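Local coordinates for phosphoribosylaminoimidazole carboxylase (Bombyx mori, PDB 4JA0), which is a bifunctional enzyme of purine biosynthesis that probably joins AIR carboxylase and SAICAR synthetase activities in one chain, at residues A[274-279]-A[298-303]; A[55-60]-A[85-90]; A[102-107]-A[130-135]. One frame throughout, in Å; residues are numbered along the deposited sequence.

Interaction 1 of 3, residues A[274-279]-A[298-303]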
loop_
_atom_site.group_PDB
_atom_site.type_symbol
_atom_site.label_atom_id
_atom_site.label_comp_id
_atom_site.label_asym_id
_atom_site.label_seq_id
_atom_site.Cartn_x
_atom_site.Cartn_y
_atom_site.Cartn_z
ATOM N N GLY A 274 3.611 -13.734 -22.746
ATOM C CA GLY A 274 4.129 -12.549 -23.422
ATOM C C GLY A 274 5.628 -12.555 -23.671
ATOM O O GLY A 274 6.133 -11.814 -24.515
ATOM N N SER A 275 6.337 -13.399 -22.926
ATOM C CA SER A 275 7.789 -13.549 -23.051
ATOM C C SER A 275 8.208 -14.990 -22.772
ATOM O O SER A 275 7.611 -15.651 -21.927
ATOM C CB SER A 275 8.512 -12.633 -22.067
ATOM O OG SER A 275 9.827 -13.111 -21.829
ATOM N N PRO A 276 9.234 -15.484 -23.489
ATOM C CA PRO A 276 9.766 -16.833 -23.225
ATOM C C PRO A 276 10.351 -17.012 -21.813
ATOM O O PRO A 276 10.603 -18.142 -21.401
ATOM C CB PRO A 276 10.869 -16.997 -24.283
ATOM C CG PRO A 276 11.181 -15.602 -24.752
ATOM C CD PRO A 276 9.896 -14.837 -24.639
ATOM N N ALA A 277 10.569 -15.930 -21.075
ATOM C CA ALA A 277 11.082 -16.097 -19.724
ATOM C C ALA A 277 10.022 -16.736 -18.811
ATOM O O ALA A 277 10.355 -17.334 -17.785
ATOM C CB ALA A 277 11.562 -14.766 -19.159
ATOM N N ASP A 278 8.753 -16.635 -19.201
ATOM C CA ASP A 278 7.656 -17.138 -18.380
ATOM C C ASP A 278 7.426 -18.650 -18.552
ATOM O O ASP A 278 6.373 -19.185 -18.203
ATOM C CB ASP A 278 6.368 -16.364 -18.729
ATOM C CG ASP A 278 6.472 -14.853 -18.441
ATOM O OD1 ASP A 278 7.227 -14.457 -17.514
ATOM O OD2 ASP A 278 5.792 -14.066 -19.154
ATOM N N GLN A 279 8.442 -19.341 -19.045
ATOM C CA GLN A 279 8.325 -20.720 -19.511
ATOM C C GLN A 279 8.004 -21.739 -18.419
ATOM O O GLN A 279 7.000 -22.468 -18.502
ATOM C CB GLN A 279 9.615 -21.072 -20.268
ATOM C CG GLN A 279 9.784 -22.488 -20.791
ATOM C CD GLN A 279 8.634 -22.947 -21.624
ATOM O OE1 GLN A 279 7.799 -22.153 -22.054
ATOM N NE2 GLN A 279 8.580 -24.247 -21.874
ATOM N N LEU A 298 1.227 -24.444 -25.389
ATOM C CA LEU A 298 1.959 -23.290 -24.891
ATOM C C LEU A 298 2.370 -22.414 -26.071
ATOM O O LEU A 298 3.043 -22.880 -26.990
ATOM C CB LEU A 298 3.200 -23.738 -24.123
ATOM C CG LEU A 298 2.981 -24.566 -22.858
ATOM C CD1 LEU A 298 4.305 -24.840 -22.148
ATOM C CD2 LEU A 298 2.004 -23.868 -21.922
ATOM N N ARG A 299 1.978 -21.147 -26.052
ATOM C CA ARG A 299 2.350 -20.253 -27.135
ATOM C C ARG A 299 3.015 -18.983 -26.611
ATOM O O ARG A 299 2.711 -18.517 -25.524
ATOM C CB ARG A 299 1.130 -19.903 -27.998
ATOM C CG ARG A 299 0.317 -21.089 -28.442
ATOM C CD ARG A 299 1.123 -21.974 -29.358
ATOM N NE ARG A 299 1.683 -21.193 -30.444
ATOM C CZ ARG A 299 1.086 -21.031 -31.624
ATOM N NH1 ARG A 299 -0.092 -21.599 -31.859
ATOM N NH2 ARG A 299 1.664 -20.283 -32.559
ATOM N N VAL A 300 3.927 -18.429 -27.393
ATOM C CA VAL A 300 4.574 -17.194 -27.019
ATOM C C VAL A 300 4.121 -16.102 -27.984
ATOM O O VAL A 300 4.232 -16.265 -29.184
ATOM C CB VAL A 300 6.120 -17.338 -27.049
ATOM C CG1 VAL A 300 6.813 -16.012 -26.683
ATOM C CG2 VAL A 300 6.562 -18.435 -26.106
ATOM N N THR A 301 3.581 -15.015 -27.442
ATOM C CA THR A 301 3.195 -13.832 -28.205
ATOM C C THR A 301 2.932 -12.647 -27.286
ATOM O O THR A 301 2.444 -12.805 -26.161
ATOM C CB THR A 301 1.960 -14.056 -29.108
ATOM O OG1 THR A 301 1.773 -12.908 -29.956
ATOM C CG2 THR A 301 0.700 -14.300 -28.268
ATOM N N SER A 302 3.220 -11.459 -27.799
ATOM C CA SER A 302 3.097 -10.218 -27.058
ATOM C C SER A 302 1.890 -9.429 -27.548
ATOM O O SER A 302 1.615 -9.390 -28.738
ATOM C CB SER A 302 4.384 -9.401 -27.257
ATOM O OG SER A 302 4.501 -8.293 -26.380
ATOM N N ALA A 303 1.136 -8.818 -26.645
ATOM C CA ALA A 303 0.064 -7.934 -27.099
ATOM C C ALA A 303 0.581 -6.495 -27.358
ATOM O O ALA A 303 -0.154 -5.641 -27.882
ATOM C CB ALA A 303 -1.069 -7.922 -26.097
#
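Val-300 meets Pro-276 through one methyl only. Its CB stands back from the loop, 5.1 Å from Pro-276 CD, and the two branches part there. Val-300 CG1, set anti to the backbone N (chi1 179°), runs up to the proline and touches Pro-276 CD at 3.9 Å and Pro-276 N at 4.0 Å; the two side chains cross at about a right angle. CG2 turns back beside its own backbone N. Around the side chain, Met-273 of the same chain and Leu-420 of a second subunit add further apolar cover. A beta-branched residue suits the strand end, and proline offers a rigid apolar edge where the loop bends; Ser-275 OG takes the N-H of Ala-277 in an ST turn at 3.0 Å. Further along, Gly-274 CA approaches Thr-301 O in a CA-H...O contact of 3.2 Å, the backbones lying close where no side chain intervenes. This belongs to a beta-alpha-beta crossover of the AIR carboxylase part: strand 267-273 leads through the loop of 274-278 into helix 279-291, and the chain returns as strand 296-300, parallel and adjacent to the first, at the border of the five-stranded sheet.

Interaction 2 of 3, residues A[55-60]-A[85-90]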
loop_
_atom_site.group_PDB
_atom_site.type_symbol
_atom_site.label_atom_id
_atom_site.label_comp_id
_atom_site.label_asym_id
_atom_site.label_seq_id
_atom_site.Cartn_x
_atom_site.Cartn_y
_atom_site.Cartn_z
ATOM N N GLY A 55 -27.630 -67.130 -19.350
ATOM C CA GLY A 55 -26.394 -67.044 -20.117
ATOM C C GLY A 55 -25.640 -65.744 -19.817
ATOM O O GLY A 55 -25.008 -65.170 -20.703
ATOM N N LYS A 56 -25.660 -65.303 -18.554
ATOM C CA LYS A 56 -25.333 -63.907 -18.217
ATOM C C LYS A 56 -23.947 -63.601 -17.596
ATOM O O LYS A 56 -23.653 -62.446 -17.274
ATOM C CB LYS A 56 -26.429 -63.313 -17.315
ATOM C CG LYS A 56 -26.289 -63.568 -15.807
ATOM C CD LYS A 56 -27.107 -62.523 -15.023
ATOM C CE LYS A 56 -26.819 -62.472 -13.504
ATOM N NZ LYS A 56 -25.384 -62.511 -13.068
ATOM N N ALA A 57 -23.099 -64.605 -17.415
ATOM C CA ALA A 57 -21.785 -64.352 -16.834
ATOM C C ALA A 57 -20.937 -63.440 -17.726
ATOM O O ALA A 57 -20.157 -62.621 -17.231
ATOM C CB ALA A 57 -21.060 -65.653 -16.567
ATOM N N ALA A 58 -21.079 -63.583 -19.040
ATOM C CA ALA A 58 -20.328 -62.738 -19.963
ATOM C C ALA A 58 -20.818 -61.298 -19.916
ATOM O O ALA A 58 -20.012 -60.374 -19.929
ATOM C CB ALA A 58 -20.435 -63.281 -21.375
ATOM N N ILE A 59 -22.133 -61.119 -19.796
ATOM C CA ILE A 59 -22.742 -59.795 -19.774
ATOM C C ILE A 59 -22.249 -59.004 -18.568
ATOM O O ILE A 59 -21.838 -57.846 -18.683
ATOM C CB ILE A 59 -24.284 -59.880 -19.677
ATOM C CG1 ILE A 59 -24.875 -60.714 -20.822
ATOM C CG2 ILE A 59 -24.898 -58.481 -19.623
ATOM C CD1 ILE A 59 -24.727 -60.071 -22.184
ATOM N N SER A 60 -22.279 -59.644 -17.408
ATOM C CA SER A 60 -21.816 -59.006 -16.186
ATOM C C SER A 60 -20.350 -58.623 -16.245
ATOM O O SER A 60 -20.013 -57.474 -15.991
ATOM C CB SER A 60 -22.056 -59.914 -14.986
ATOM O OG SER A 60 -23.443 -60.049 -14.752
ATOM N N SER A 85 -10.834 -63.185 -19.122
ATOM C CA SER A 85 -11.583 -63.822 -20.189
ATOM C C SER A 85 -12.943 -63.165 -20.311
ATOM O O SER A 85 -13.184 -62.075 -19.809
ATOM C CB SER A 85 -11.783 -65.314 -19.915
ATOM O OG SER A 85 -12.418 -65.525 -18.668
ATOM N N GLU A 86 -13.847 -63.879 -20.952
ATOM C CA GLU A 86 -15.149 -63.350 -21.299
ATOM C C GLU A 86 -16.074 -63.374 -20.091
ATOM O O GLU A 86 -17.095 -62.677 -20.059
ATOM C CB GLU A 86 -15.703 -64.167 -22.477
ATOM C CG GLU A 86 -14.946 -63.918 -23.815
ATOM C CD GLU A 86 -13.433 -64.222 -23.771
ATOM O OE1 GLU A 86 -12.966 -64.909 -22.832
ATOM O OE2 GLU A 86 -12.703 -63.758 -24.676
ATOM N N THR A 87 -15.694 -64.166 -19.091
ATOM C CA THR A 87 -16.515 -64.335 -17.901
ATOM C C THR A 87 -15.764 -64.028 -16.611
ATOM O O THR A 87 -16.362 -63.978 -15.532
ATOM C CB THR A 87 -17.036 -65.771 -17.819
ATOM O OG1 THR A 87 -15.949 -66.668 -18.101
ATOM C CG2 THR A 87 -18.145 -65.992 -18.839
ATOM N N ALA A 88 -14.463 -63.777 -16.733
ATOM C CA ALA A 88 -13.616 -63.566 -15.560
ATOM C C ALA A 88 -12.704 -62.340 -15.673
ATOM O O ALA A 88 -12.453 -61.837 -16.765
ATOM C CB ALA A 88 -12.790 -64.828 -15.275
ATOM N N PHE A 89 -12.228 -61.856 -14.530
ATOM C CA PHE A 89 -11.242 -60.781 -14.517
ATOM C C PHE A 89 -10.211 -60.887 -13.392
ATOM O O PHE A 89 -10.446 -61.542 -12.373
ATOM C CB PHE A 89 -11.914 -59.401 -14.473
ATOM C CG PHE A 89 -12.593 -59.085 -13.167
ATOM C CD1 PHE A 89 -11.861 -58.630 -12.075
ATOM C CD2 PHE A 89 -13.967 -59.203 -13.043
ATOM C CE1 PHE A 89 -12.478 -58.333 -10.878
ATOM C CE2 PHE A 89 -14.592 -58.903 -11.855
ATOM C CZ PHE A 89 -13.849 -58.464 -10.772
ATOM N N LEU A 90 -9.093 -60.191 -13.579
ATOM C CA LEU A 90 -8.020 -60.142 -12.605
ATOM C C LEU A 90 -8.159 -58.956 -11.683
ATOM O O LEU A 90 -8.335 -57.813 -12.120
ATOM C CB LEU A 90 -6.663 -60.073 -13.300
ATOM C CG LEU A 90 -6.418 -61.397 -14.002
ATOM C CD1 LEU A 90 -5.300 -61.310 -15.031
ATOM C CD2 LEU A 90 -6.118 -62.440 -12.928
#
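Thr-87 places its methyl against the first turn of helix 57-74, where CG2 lies 3.7 Å from Ala-57 CB and 3.8 Å from Ala-58 N. Beside it the backbone of Glu-86 comes in with its carbonyl: Glu-86 O is 3.6 Å from Ala-58 CB and 3.2 Å from Ala-58 CA, the latter a CA-H...O contact with an angle of 153° at the hydrogen. Two successive alanines suit this place, since a single methyl on each lets the helix backbone come close to a turn; the carboxylate of Glu-86 leads away from the helix.

The torsion of Thr-87 decides which branch does the touching. OG1 sits between the backbone N and the carbonyl carbon (chi1 45°), which puts CG2 beside the N and presents carbon to carbon. A threonine thus meets the alanines with its apolar half.

In the next shell, the turn itself is fixed. Ser-85 N donates to Ala-88 O at 3.2 Å, bracketing the two residues Glu-86 and Thr-87, and a weak bond from Ala-88 N to Ser-85 OG accompanies it. Thr-87 is also tied through its backbone to Lys-39. On the helix side, Ser-60 N bonds to Lys-56 O at 3.1 Å, setting the opening turn, and Asn-61 reaches from the helix with ND2 to Ala-88 O, a polar link next to the apolar one.

The contact therefore seats the start of helix 57-74 on the hairpin of strands 80-83 and 88-91, within the antiparallel sheet that also holds strand 36-43. That strand flanks strand 88-91, Phe-89 meets Phe-80 edge-to-face, and Ile-59, whose CB points away from the hairpin, packs on helix 241-257.

Interaction 3 of 3, residues A[102-107]-A[130-135]; sequences VTRRLA and ETFFKD. With SO4 (sulfate ion), chain J.
An antiparallel strand pair, 100-104 with 123-132, carries this contact, and Val-102 and Glu-130 form a hydrogen-bonded pair in it. Val-102 N donates to Glu-130 O at 2.9 Å, and Glu-130 N returns a bond of the same length to Val-102 O. Two residues on, the Arg-104 side chain reaches the same glutamate. Arg-104 NE and NH2 both go to the single oxygen Glu-130 OE1, at 2.9 and 3.0 Å, in a side-on salt bridge. OE1 lies in the guanidinium plane, but NE meets it from above the carboxylate plane while NH2 comes nearly along the C-O axis, and the two flat groups stand 83° apart. The arginine chain is extended from CG to NE, which carries the charged end across to the neighbouring strand.

The third nitrogen, Arg-104 NH1, turns away from the glutamate and donates to O2 of a bound sulfate ion at 3.3 Å. Ser-110 N, at the start of helix 110-114, also holds that ion. In SAICAR synthetases an arginine and a serine of this region take the substrate phosphate, so the sulfate is consistent with an anion site of that kind, though it probably came from the crystallisation liquor. A leucine in place of Arg-104 would probably leave Glu-130 OE1 without both of its donors here and the sulfate without its NH1 bond.

Apolar neighbours frame the charged end. Val-102 CG1 sits over one guanidinium face, 4.0 Å above the plane, whereas its CG2 touches Phe-132 CD1 at 3.8 Å, obliquely to the ring; a beta-branched valine can serve both at once. Phe-132 CZ lies near the guanidinium edge, 4.2 Å from Arg-104 NH2, and Phe-111 of helix 110-114 packs on both Arg-104 and Glu-130.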
loop_
_atom_site.group_PDB
_atom_site.type_symbol
_atom_site.label_atom_id
_atom_site.label_comp_id
_atom_site.label_asym_id
_atom_site.label_seq_id
_atom_site.Cartn_x
_atom_site.Cartn_y
_atom_site.Cartn_z
ATOM N N VAL A 102 -24.341 -48.232 -0.003
ATOM C CA VAL A 102 -25.454 -47.940 -0.902
ATOM C C VAL A 102 -25.673 -46.434 -1.043
ATOM O O VAL A 102 -25.586 -45.699 -0.063
ATOM C CB VAL A 102 -26.771 -48.610 -0.406
ATOM C CG1 VAL A 102 -27.934 -48.179 -1.258
ATOM C CG2 VAL A 102 -26.645 -50.098 -0.416
ATOM N N THR A 103 -25.890 -45.966 -2.267
ATOM C CA THR A 103 -26.175 -44.545 -2.529
ATOM C C THR A 103 -27.474 -44.411 -3.300
ATOM O O THR A 103 -27.707 -45.171 -4.233
ATOM C CB THR A 103 -25.048 -43.843 -3.346
ATOM O OG1 THR A 103 -23.774 -44.162 -2.782
ATOM C CG2 THR A 103 -25.196 -42.360 -3.271
ATOM N N ARG A 104 -28.295 -43.433 -2.924
ATOM C CA ARG A 104 -29.560 -43.161 -3.599
ATOM C C ARG A 104 -29.669 -41.716 -4.012
ATOM O O ARG A 104 -29.281 -40.833 -3.261
ATOM C CB ARG A 104 -30.725 -43.438 -2.658
ATOM C CG ARG A 104 -30.596 -44.721 -1.907
ATOM C CD ARG A 104 -31.741 -44.876 -0.947
ATOM N NE ARG A 104 -31.510 -45.993 -0.039
ATOM C CZ ARG A 104 -31.823 -47.251 -0.322
ATOM N NH1 ARG A 104 -32.393 -47.557 -1.491
ATOM N NH2 ARG A 104 -31.570 -48.202 0.563
ATOM N N ARG A 105 -30.254 -41.465 -5.175
ATOM C CA ARG A 105 -30.564 -40.098 -5.577
ATOM C C ARG A 105 -32.055 -39.864 -5.361
ATOM O O ARG A 105 -32.474 -38.768 -5.002
ATOM C CB ARG A 105 -30.155 -39.862 -7.048
ATOM C CG ARG A 105 -30.642 -38.550 -7.660
ATOM C CD ARG A 105 -30.042 -37.331 -6.973
ATOM N NE ARG A 105 -28.674 -37.067 -7.401
ATOM C CZ ARG A 105 -27.888 -36.146 -6.846
ATOM N NH1 ARG A 105 -28.342 -35.417 -5.837
ATOM N NH2 ARG A 105 -26.646 -35.962 -7.290
ATOM N N LEU A 106 -32.838 -40.926 -5.531
ATOM C CA LEU A 106 -34.286 -40.877 -5.405
ATOM C C LEU A 106 -34.711 -41.844 -4.337
ATOM O O LEU A 106 -33.971 -42.770 -4.014
ATOM C CB LEU A 106 -34.939 -41.349 -6.701
ATOM C CG LEU A 106 -34.909 -40.490 -7.947
ATOM C CD1 LEU A 106 -35.604 -41.215 -9.037
ATOM C CD2 LEU A 106 -35.655 -39.213 -7.656
ATOM N N ALA A 107 -35.912 -41.653 -3.800
ATOM C CA ALA A 107 -36.495 -42.647 -2.901
ATOM C C ALA A 107 -37.214 -43.744 -3.705
ATOM O O ALA A 107 -38.175 -43.480 -4.448
ATOM C CB ALA A 107 -37.448 -41.988 -1.918
ATOM N N GLU A 130 -26.117 -44.995 2.686
ATOM C CA GLU A 130 -26.429 -45.914 3.781
ATOM C C GLU A 130 -25.534 -47.143 3.793
ATOM O O GLU A 130 -24.941 -47.523 2.782
ATOM C CB GLU A 130 -27.889 -46.355 3.700
ATOM C CG GLU A 130 -28.821 -45.178 3.758
ATOM C CD GLU A 130 -30.274 -45.521 3.551
ATOM O OE1 GLU A 130 -30.577 -46.369 2.681
ATOM O OE2 GLU A 130 -31.108 -44.922 4.270
ATOM N N THR A 131 -25.446 -47.772 4.953
ATOM C CA THR A 131 -24.573 -48.924 5.097
ATOM C C THR A 131 -25.327 -50.142 5.583
ATOM O O THR A 131 -26.295 -50.037 6.340
ATOM C CB THR A 131 -23.366 -48.624 6.021
ATOM O OG1 THR A 131 -23.789 -47.809 7.122
ATOM C CG2 THR A 131 -22.369 -47.844 5.269
ATOM N N PHE A 132 -24.876 -51.294 5.102
ATOM C CA PHE A 132 -25.497 -52.557 5.427
ATOM C C PHE A 132 -24.464 -53.616 5.723
ATOM O O PHE A 132 -23.453 -53.732 5.034
ATOM C CB PHE A 132 -26.407 -52.995 4.294
ATOM C CG PHE A 132 -27.566 -52.084 4.088
ATOM C CD1 PHE A 132 -27.501 -51.039 3.174
ATOM C CD2 PHE A 132 -28.719 -52.247 4.826
ATOM C CE1 PHE A 132 -28.580 -50.175 2.991
ATOM C CE2 PHE A 132 -29.793 -51.389 4.646
ATOM C CZ PHE A 132 -29.722 -50.352 3.724
ATOM N N PHE A 133 -24.761 -54.397 6.754
ATOM C CA PHE A 133 -23.922 -55.482 7.203
ATOM C C PHE A 133 -24.387 -56.772 6.537
ATOM O O PHE A 133 -25.383 -56.777 5.821
ATOM C CB PHE A 133 -24.007 -55.609 8.719
ATOM C CG PHE A 133 -23.046 -56.602 9.287
ATOM C CD1 PHE A 133 -21.677 -56.449 9.079
ATOM C CD2 PHE A 133 -23.500 -57.695 10.005
ATOM C CE1 PHE A 133 -20.781 -57.365 9.591
ATOM C CE2 PHE A 133 -22.614 -58.616 10.511
ATOM C CZ PHE A 133 -21.249 -58.454 10.304
ATOM N N LYS A 134 -23.662 -57.860 6.760
ATOM C CA LYS A 134 -24.066 -59.185 6.278
ATOM C C LYS A 134 -25.122 -59.755 7.303
ATOM O O LYS A 134 -25.389 -59.062 8.276
ATOM C CB LYS A 134 -22.791 -59.998 6.076
ATOM C CG LYS A 134 -21.826 -59.217 5.161
ATOM C CD LYS A 134 -22.581 -58.389 4.082
ATOM C CE LYS A 134 -21.654 -57.617 3.143
ATOM N NZ LYS A 134 -20.819 -58.451 2.236
ATOM N N ASP A 135 -25.736 -60.942 7.171
ATOM C CA ASP A 135 -25.186 -62.179 6.647
ATOM C C ASP A 135 -26.250 -62.978 5.870
ATOM O O ASP A 135 -27.445 -62.963 6.190
ATOM C CB ASP A 135 -24.725 -62.999 7.857
ATOM C CG ASP A 135 -23.850 -64.175 7.485
ATOM O OD1 ASP A 135 -22.936 -64.473 8.283
ATOM O OD2 ASP A 135 -24.076 -64.808 6.427
HETATM S S SO4 J . -33.116 -51.390 -1.774
HETATM O O1 SO4 J . -33.850 -52.576 -2.209
HETATM O O2 SO4 J . -34.106 -50.341 -1.574
HETATM O O3 SO4 J . -32.403 -51.669 -0.524
HETATM O O4 SO4 J . -32.151 -50.954 -2.789
#

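How the interactions relate
From the N terminus, interaction 2 comes first and closes a loop of 24 residues, most of it helix 57-74, tying that helix to the first antiparallel sheet. Interaction 3 follows with 22 intervening residues and pairs two strands of the second sheet, about 26 Å away between centres. Both fall in the SAICAR synthetase range. Interaction 1 closes last, over 18 residues, in the AIR carboxylase range, joining the end of strand 296-300 to the loop that precedes helix 279-291. The three are in series, neither nested nor crossed. Interaction 1 lies about 53 Å, centre to centre, from each of the others, across the centre of the chain.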